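Local coordinates for protein eukaryotic translation initiation factor 4 gamma 5 (Trypanosoma cruzi, PDB 6OZU) that probably acts in translation initiation as a scaffold of the eIF4G type, its MIF4G domain being likely to bind an eIF4A-like RNA helicase, at residues N52-P57 against P64-L69; W159-T164 against I177-L182. One frame throughout, in Å; residues are numbered along the deposited sequence.

Contact 1. Residues N52-P57 against P64-L69; sequences NKSIQP and PYYVKL
Y66 lays its ring against K53 and S54, near the C-terminal end of helix 40-53. Two parts of the lysine touch it: CG of K53 rests obliquely on the ring, 3.6 Å from CE2 of Y66, and the amine closes on the phenol, NZ of K53 donating to OH of Y66 at 2.8 Å. With CG of K53 anti to the backbone N (chi1 -179°), the chain sets off toward helix 63-76 and then bends at each later torsion, so that it curls round the hydroxyl end of the ring. OD1 of D59, in the intervening loop, makes a weak hydrogen bond with the same hydroxyl and a long, weak ion pair with the lysine, which would tend to favour the charged amine there. Nearer the ring's root, OG of S54 lies 3.5 Å from CD2 of Y66, also obliquely; its hydroxyl is hydrogen-bonded to the backbone oxygen of I50, four residues earlier in the chain. V18 and L15 also pack against the tyrosine. A type I beta turn from K53 to Q56 leads the chain away, in a short inter-helix connection of the kind found in the all-helical, HEAT-like MIF4G fold.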
loop_
_atom_site.group_PDB
_atom_site.type_symbol
_atom_site.label_atom_id
_atom_site.label_comp_id
_atom_site.label_asym_id
_atom_site.label_seq_id
_atom_site.Cartn_x
_atom_site.Cartn_y
_atom_site.Cartn_z
ATOM N N ASN A 52 -5.504 4.202 -9.573
ATOM C CA ASN A 52 -5.998 3.117 -10.433
ATOM C C ASN A 52 -4.863 2.447 -11.224
ATOM O O ASN A 52 -4.776 1.210 -11.264
ATOM C CB ASN A 52 -7.120 3.591 -11.348
ATOM C CG ASN A 52 -8.451 3.807 -10.659
ATOM O OD1 ASN A 52 -8.679 3.374 -9.518
ATOM N ND2 ASN A 52 -9.373 4.470 -11.348
ATOM N N LYS A 53 -3.954 3.266 -11.789
ATOM C CA LYS A 53 -2.776 2.794 -12.519
ATOM C C LYS A 53 -1.852 1.999 -11.568
ATOM O O LYS A 53 -1.215 1.033 -11.986
ATOM C CB LYS A 53 -2.050 3.997 -13.190
ATOM C CG LYS A 53 -0.794 3.678 -14.031
ATOM C CD LYS A 53 -1.068 2.969 -15.382
ATOM C CE LYS A 53 -0.412 3.642 -16.572
ATOM N NZ LYS A 53 1.050 3.381 -16.651
ATOM N N SER A 54 -1.827 2.381 -10.283
ATOM C CA SER A 54 -1.007 1.733 -9.267
ATOM C C SER A 54 -1.519 0.357 -8.793
ATOM O O SER A 54 -0.739 -0.407 -8.208
ATOM C CB SER A 54 -0.808 2.665 -8.082
ATOM O OG SER A 54 -0.067 3.811 -8.463
ATOM N N ILE A 55 -2.810 0.035 -9.015
ATOM C CA ILE A 55 -3.340 -1.270 -8.582
ATOM C C ILE A 55 -3.537 -2.227 -9.767
ATOM O O ILE A 55 -4.180 -3.279 -9.627
ATOM C CB ILE A 55 -4.579 -1.193 -7.669
ATOM C CG1 ILE A 55 -5.739 -0.411 -8.299
ATOM C CG2 ILE A 55 -4.189 -0.652 -6.312
ATOM C CD1 ILE A 55 -7.034 -1.094 -8.136
ATOM N N GLN A 56 -2.961 -1.858 -10.929
ATOM C CA GLN A 56 -2.942 -2.686 -12.124
ATOM C C GLN A 56 -1.790 -3.685 -11.915
ATOM O O GLN A 56 -0.684 -3.252 -11.543
ATOM C CB GLN A 56 -2.732 -1.836 -13.378
ATOM C CG GLN A 56 -3.958 -1.043 -13.817
ATOM C CD GLN A 56 -5.131 -1.914 -14.202
ATOM O OE1 GLN A 56 -5.939 -2.338 -13.358
ATOM N NE2 GLN A 56 -5.236 -2.211 -15.489
ATOM N N PRO A 57 -2.030 -5.022 -12.042
ATOM C CA PRO A 57 -0.946 -6.002 -11.765
ATOM C C PRO A 57 0.287 -5.908 -12.697
ATOM O O PRO A 57 1.395 -6.199 -12.245
ATOM C CB PRO A 57 -1.653 -7.360 -11.842
ATOM C CG PRO A 57 -2.830 -7.113 -12.722
ATOM C CD PRO A 57 -3.285 -5.711 -12.413
ATOM N N PRO A 64 6.589 2.089 -7.748
ATOM C CA PRO A 64 7.361 2.986 -6.860
ATOM C C PRO A 64 7.562 4.373 -7.469
ATOM O O PRO A 64 7.684 5.339 -6.724
ATOM C CB PRO A 64 8.706 2.269 -6.695
ATOM C CG PRO A 64 8.468 0.866 -7.082
ATOM C CD PRO A 64 7.382 0.893 -8.107
ATOM N N TYR A 65 7.578 4.467 -8.821
ATOM C CA TYR A 65 7.751 5.740 -9.525
ATOM C C TYR A 65 6.497 6.592 -9.466
ATOM O O TYR A 65 6.622 7.806 -9.367
ATOM C CB TYR A 65 8.233 5.551 -10.977
ATOM C CG TYR A 65 9.541 4.802 -11.062
ATOM C CD1 TYR A 65 10.745 5.419 -10.727
ATOM C CD2 TYR A 65 9.574 3.456 -11.425
ATOM C CE1 TYR A 65 11.950 4.720 -10.765
ATOM C CE2 TYR A 65 10.773 2.748 -11.473
ATOM C CZ TYR A 65 11.961 3.386 -11.149
ATOM O OH TYR A 65 13.142 2.689 -11.184
ATOM N N TYR A 66 5.295 5.960 -9.542
ATOM C CA TYR A 66 3.989 6.619 -9.458
ATOM C C TYR A 66 3.863 7.227 -8.082
ATOM O O TYR A 66 3.462 8.389 -7.947
ATOM C CB TYR A 66 2.828 5.622 -9.646
ATOM C CG TYR A 66 2.819 4.858 -10.945
ATOM C CD1 TYR A 66 3.367 5.403 -12.103
ATOM C CD2 TYR A 66 2.235 3.602 -11.028
ATOM C CE1 TYR A 66 3.342 4.709 -13.311
ATOM C CE2 TYR A 66 2.252 2.875 -12.217
ATOM C CZ TYR A 66 2.788 3.441 -13.362
ATOM O OH TYR A 66 2.779 2.739 -14.543
ATOM N N VAL A 67 4.221 6.425 -7.064
ATOM C CA VAL A 67 4.204 6.768 -5.650
ATOM C C VAL A 67 5.230 7.897 -5.375
ATOM O O VAL A 67 4.915 8.820 -4.626
ATOM C CB VAL A 67 4.367 5.475 -4.798
ATOM C CG1 VAL A 67 4.722 5.774 -3.367
ATOM C CG2 VAL A 67 3.099 4.629 -4.841
ATOM N N LYS A 68 6.400 7.884 -6.062
ATOM C CA LYS A 68 7.423 8.938 -5.947
ATOM C C LYS A 68 6.980 10.278 -6.571
ATOM O O LYS A 68 7.492 11.333 -6.179
ATOM C CB LYS A 68 8.762 8.480 -6.529
ATOM C CG LYS A 68 9.565 7.620 -5.568
ATOM C CD LYS A 68 10.844 7.096 -6.204
ATOM C CE LYS A 68 11.491 6.036 -5.364
ATOM N NZ LYS A 68 10.661 4.816 -5.281
ATOM N N LEU A 69 6.028 10.227 -7.533
ATOM C CA LEU A 69 5.462 11.401 -8.204
ATOM C C LEU A 69 4.470 12.077 -7.266
ATOM O O LEU A 69 4.396 13.300 -7.245
ATOM C CB LEU A 69 4.782 11.027 -9.538
ATOM C CG LEU A 69 5.699 10.711 -10.731
ATOM C CD1 LEU A 69 4.908 10.122 -11.882
ATOM C CD2 LEU A 69 6.474 11.949 -11.203
#

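Contact 2. Residues W159-T164 against I177-L182; sequences WLLYGT and IHFMNL. With SO4 (sulfate ion), chain G.
The backbone oxygen of I177 takes two hydrogen bonds from N181, one turn further along helix 173-186. Besides the ordinary helical bond from the backbone N, ND2 of N181 reaches back to O of I177 at 2.9 Å, coming from above the carbonyl plane with a bent N-H...O angle of 131°. This polar pair belongs to one segment; across the contact itself the meeting is apolar. CD2 of L161 sits over one face of the F179 ring, displaced toward its rim, 4.1 Å from CG of F179. CG of F179, anti to the backbone N (chi1 -179°), carries the ring out toward helix 150-162. L160 fills the next position with both its methyls: CD2 of L160 approaches CB of F179 at 4.3 Å, while CD1 of L160 lies 4.3 Å from CB of H178. I136 of helix 118-144 touches both L160 and H178, and L205 and L208 of helix 194-208 pack on F179 and L161 respectively. Past the helix end, G163 turns the chain with positive phi, its CA 3.4 Å from O1 of a sulfate, probably from the crystallisation liquor, and OG1 of T164 donates to O2 of the same sulfate at 3.1 Å. With no hydrogen bond between the two segments, cohesion here rests on the packing of buried apolar groups, which sets few demands on direction.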
loop_
_atom_site.group_PDB
_atom_site.type_symbol
_atom_site.label_atom_id
_atom_site.label_comp_id
_atom_site.label_asym_id
_atom_site.label_seq_id
_atom_site.Cartn_x
_atom_site.Cartn_y
_atom_site.Cartn_z
ATOM N N TRP A 159 -7.751 -7.758 8.857
ATOM C CA TRP A 159 -8.549 -8.689 8.055
ATOM C C TRP A 159 -7.694 -9.660 7.259
ATOM O O TRP A 159 -8.100 -10.799 7.047
ATOM C CB TRP A 159 -9.595 -7.994 7.168
ATOM C CG TRP A 159 -9.075 -7.024 6.145
ATOM C CD1 TRP A 159 -9.130 -5.658 6.215
ATOM C CD2 TRP A 159 -8.585 -7.343 4.821
ATOM N NE1 TRP A 159 -8.679 -5.103 5.035
ATOM C CE2 TRP A 159 -8.306 -6.117 4.173
ATOM C CE3 TRP A 159 -8.386 -8.545 4.111
ATOM C CZ2 TRP A 159 -7.794 -6.064 2.868
ATOM C CZ3 TRP A 159 -7.871 -8.487 2.824
ATOM C CH2 TRP A 159 -7.586 -7.260 2.215
ATOM N N LEU A 160 -6.493 -9.238 6.853
ATOM C CA LEU A 160 -5.563 -10.087 6.106
ATOM C C LEU A 160 -5.110 -11.286 6.937
ATOM O O LEU A 160 -5.032 -12.394 6.399
ATOM C CB LEU A 160 -4.368 -9.245 5.647
ATOM C CG LEU A 160 -3.503 -9.786 4.514
ATOM C CD1 LEU A 160 -4.209 -9.639 3.162
ATOM C CD2 LEU A 160 -2.182 -9.061 4.475
ATOM N N LEU A 161 -4.839 -11.072 8.256
ATOM C CA LEU A 161 -4.386 -12.118 9.168
ATOM C C LEU A 161 -5.494 -12.776 9.978
ATOM O O LEU A 161 -5.476 -13.995 10.141
ATOM C CB LEU A 161 -3.309 -11.580 10.122
ATOM C CG LEU A 161 -1.994 -11.026 9.518
ATOM C CD1 LEU A 161 -1.183 -10.329 10.604
ATOM C CD2 LEU A 161 -1.151 -12.134 8.855
ATOM N N TYR A 162 -6.421 -11.979 10.539
ATOM C CA TYR A 162 -7.519 -12.480 11.374
ATOM C C TYR A 162 -8.811 -12.765 10.620
ATOM O O TYR A 162 -9.746 -13.282 11.225
ATOM C CB TYR A 162 -7.796 -11.541 12.559
ATOM C CG TYR A 162 -6.659 -11.421 13.559
ATOM C CD1 TYR A 162 -6.455 -12.397 14.527
ATOM C CD2 TYR A 162 -5.843 -10.294 13.586
ATOM C CE1 TYR A 162 -5.448 -12.267 15.484
ATOM C CE2 TYR A 162 -4.822 -10.161 14.526
ATOM C CZ TYR A 162 -4.633 -11.149 15.477
ATOM O OH TYR A 162 -3.633 -11.044 16.400
ATOM N N GLY A 163 -8.850 -12.464 9.321
ATOM C CA GLY A 163 -10.029 -12.672 8.496
ATOM C C GLY A 163 -10.933 -11.459 8.450
ATOM O O GLY A 163 -10.874 -10.592 9.335
ATOM N N THR A 164 -11.783 -11.394 7.420
ATOM C CA THR A 164 -12.732 -10.289 7.229
ATOM C C THR A 164 -13.764 -10.242 8.379
ATOM O O THR A 164 -14.137 -9.151 8.814
ATOM C CB THR A 164 -13.341 -10.313 5.807
ATOM O OG1 THR A 164 -13.757 -11.646 5.470
ATOM C CG2 THR A 164 -12.347 -9.814 4.749
ATOM N N ILE A 177 1.024 -15.219 2.109
ATOM C CA ILE A 177 1.928 -14.827 1.015
ATOM C C ILE A 177 1.890 -13.307 0.802
ATOM O O ILE A 177 2.951 -12.695 0.734
ATOM C CB ILE A 177 1.723 -15.643 -0.286
ATOM C CG1 ILE A 177 1.664 -17.157 0.016
ATOM C CG2 ILE A 177 2.843 -15.333 -1.300
ATOM C CD1 ILE A 177 1.019 -18.016 -1.035
ATOM N N HIS A 178 0.689 -12.682 0.783
ATOM C CA HIS A 178 0.555 -11.208 0.680
ATOM C C HIS A 178 1.308 -10.502 1.815
ATOM O O HIS A 178 2.026 -9.529 1.561
ATOM C CB HIS A 178 -0.914 -10.742 0.621
ATOM C CG HIS A 178 -1.706 -11.290 -0.540
ATOM N ND1 HIS A 178 -1.154 -11.426 -1.805
ATOM C CD2 HIS A 178 -2.986 -11.728 -0.578
ATOM C CE1 HIS A 178 -2.123 -11.919 -2.562
ATOM N NE2 HIS A 178 -3.233 -12.133 -1.862
ATOM N N PHE A 179 1.224 -11.065 3.039
ATOM C CA PHE A 179 1.921 -10.571 4.217
ATOM C C PHE A 179 3.429 -10.693 4.124
ATOM O O PHE A 179 4.097 -9.782 4.601
ATOM C CB PHE A 179 1.406 -11.255 5.492
ATOM C CG PHE A 179 2.074 -10.776 6.758
ATOM C CD1 PHE A 179 1.759 -9.535 7.303
ATOM C CD2 PHE A 179 3.050 -11.540 7.377
ATOM C CE1 PHE A 179 2.395 -9.077 8.464
ATOM C CE2 PHE A 179 3.682 -11.084 8.541
ATOM C CZ PHE A 179 3.344 -9.863 9.080
ATOM N N MET A 180 3.987 -11.815 3.568
ATOM C CA MET A 180 5.449 -11.970 3.478
ATOM C C MET A 180 6.017 -10.949 2.523
ATOM O O MET A 180 7.139 -10.464 2.693
ATOM C CB MET A 180 5.908 -13.356 2.964
ATOM C CG MET A 180 5.169 -14.538 3.503
ATOM S SD MET A 180 5.790 -16.126 2.883
ATOM C CE MET A 180 6.343 -15.663 1.298
ATOM N N ASN A 181 5.270 -10.673 1.484
ATOM C CA ASN A 181 5.723 -9.746 0.474
ATOM C C ASN A 181 5.657 -8.319 1.002
ATOM O O ASN A 181 6.635 -7.589 0.848
ATOM C CB ASN A 181 5.003 -10.017 -0.830
ATOM C CG ASN A 181 5.552 -11.292 -1.464
ATOM O OD1 ASN A 181 6.719 -11.361 -1.861
ATOM N ND2 ASN A 181 4.755 -12.356 -1.492
ATOM N N LEU A 182 4.627 -8.014 1.797
ATOM C CA LEU A 182 4.447 -6.744 2.521
ATOM C C LEU A 182 5.619 -6.608 3.524
ATOM O O LEU A 182 6.327 -5.593 3.519
ATOM C CB LEU A 182 3.117 -6.810 3.275
ATOM C CG LEU A 182 2.295 -5.544 3.544
ATOM C CD1 LEU A 182 2.074 -5.346 4.994
ATOM C CD2 LEU A 182 2.837 -4.300 2.854
HETATM S S SO4 G . -11.199 -14.927 5.532
HETATM O O1 SO4 G . -11.852 -14.969 6.849
HETATM O O2 SO4 G . -11.910 -13.996 4.653
HETATM O O3 SO4 G . -9.804 -14.488 5.660
HETATM O O4 SO4 G . -11.232 -16.267 4.943
#

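From the N terminus, helix 40-53 runs into contact 1, which closes the short loop leading to helix 63-76. The chain then passes through the long helices 82-112 and 118-144 before helix 150-162 enters contact 2, and this second closure spans the connection to helix 173-186. The two contacts follow in series, neither nested nor crossed, and lie on opposite sides of the chain's centre. The centres of contact 1 and contact 2 are about 21 Å apart. Between the nearest atoms of contact 1 and contact 2 there are about 10 Å. Helix 118-144 is common ground: F138 touches contact 1 and I136 touches contact 2, so this helix lies against both helix pairs within one MIF4G domain.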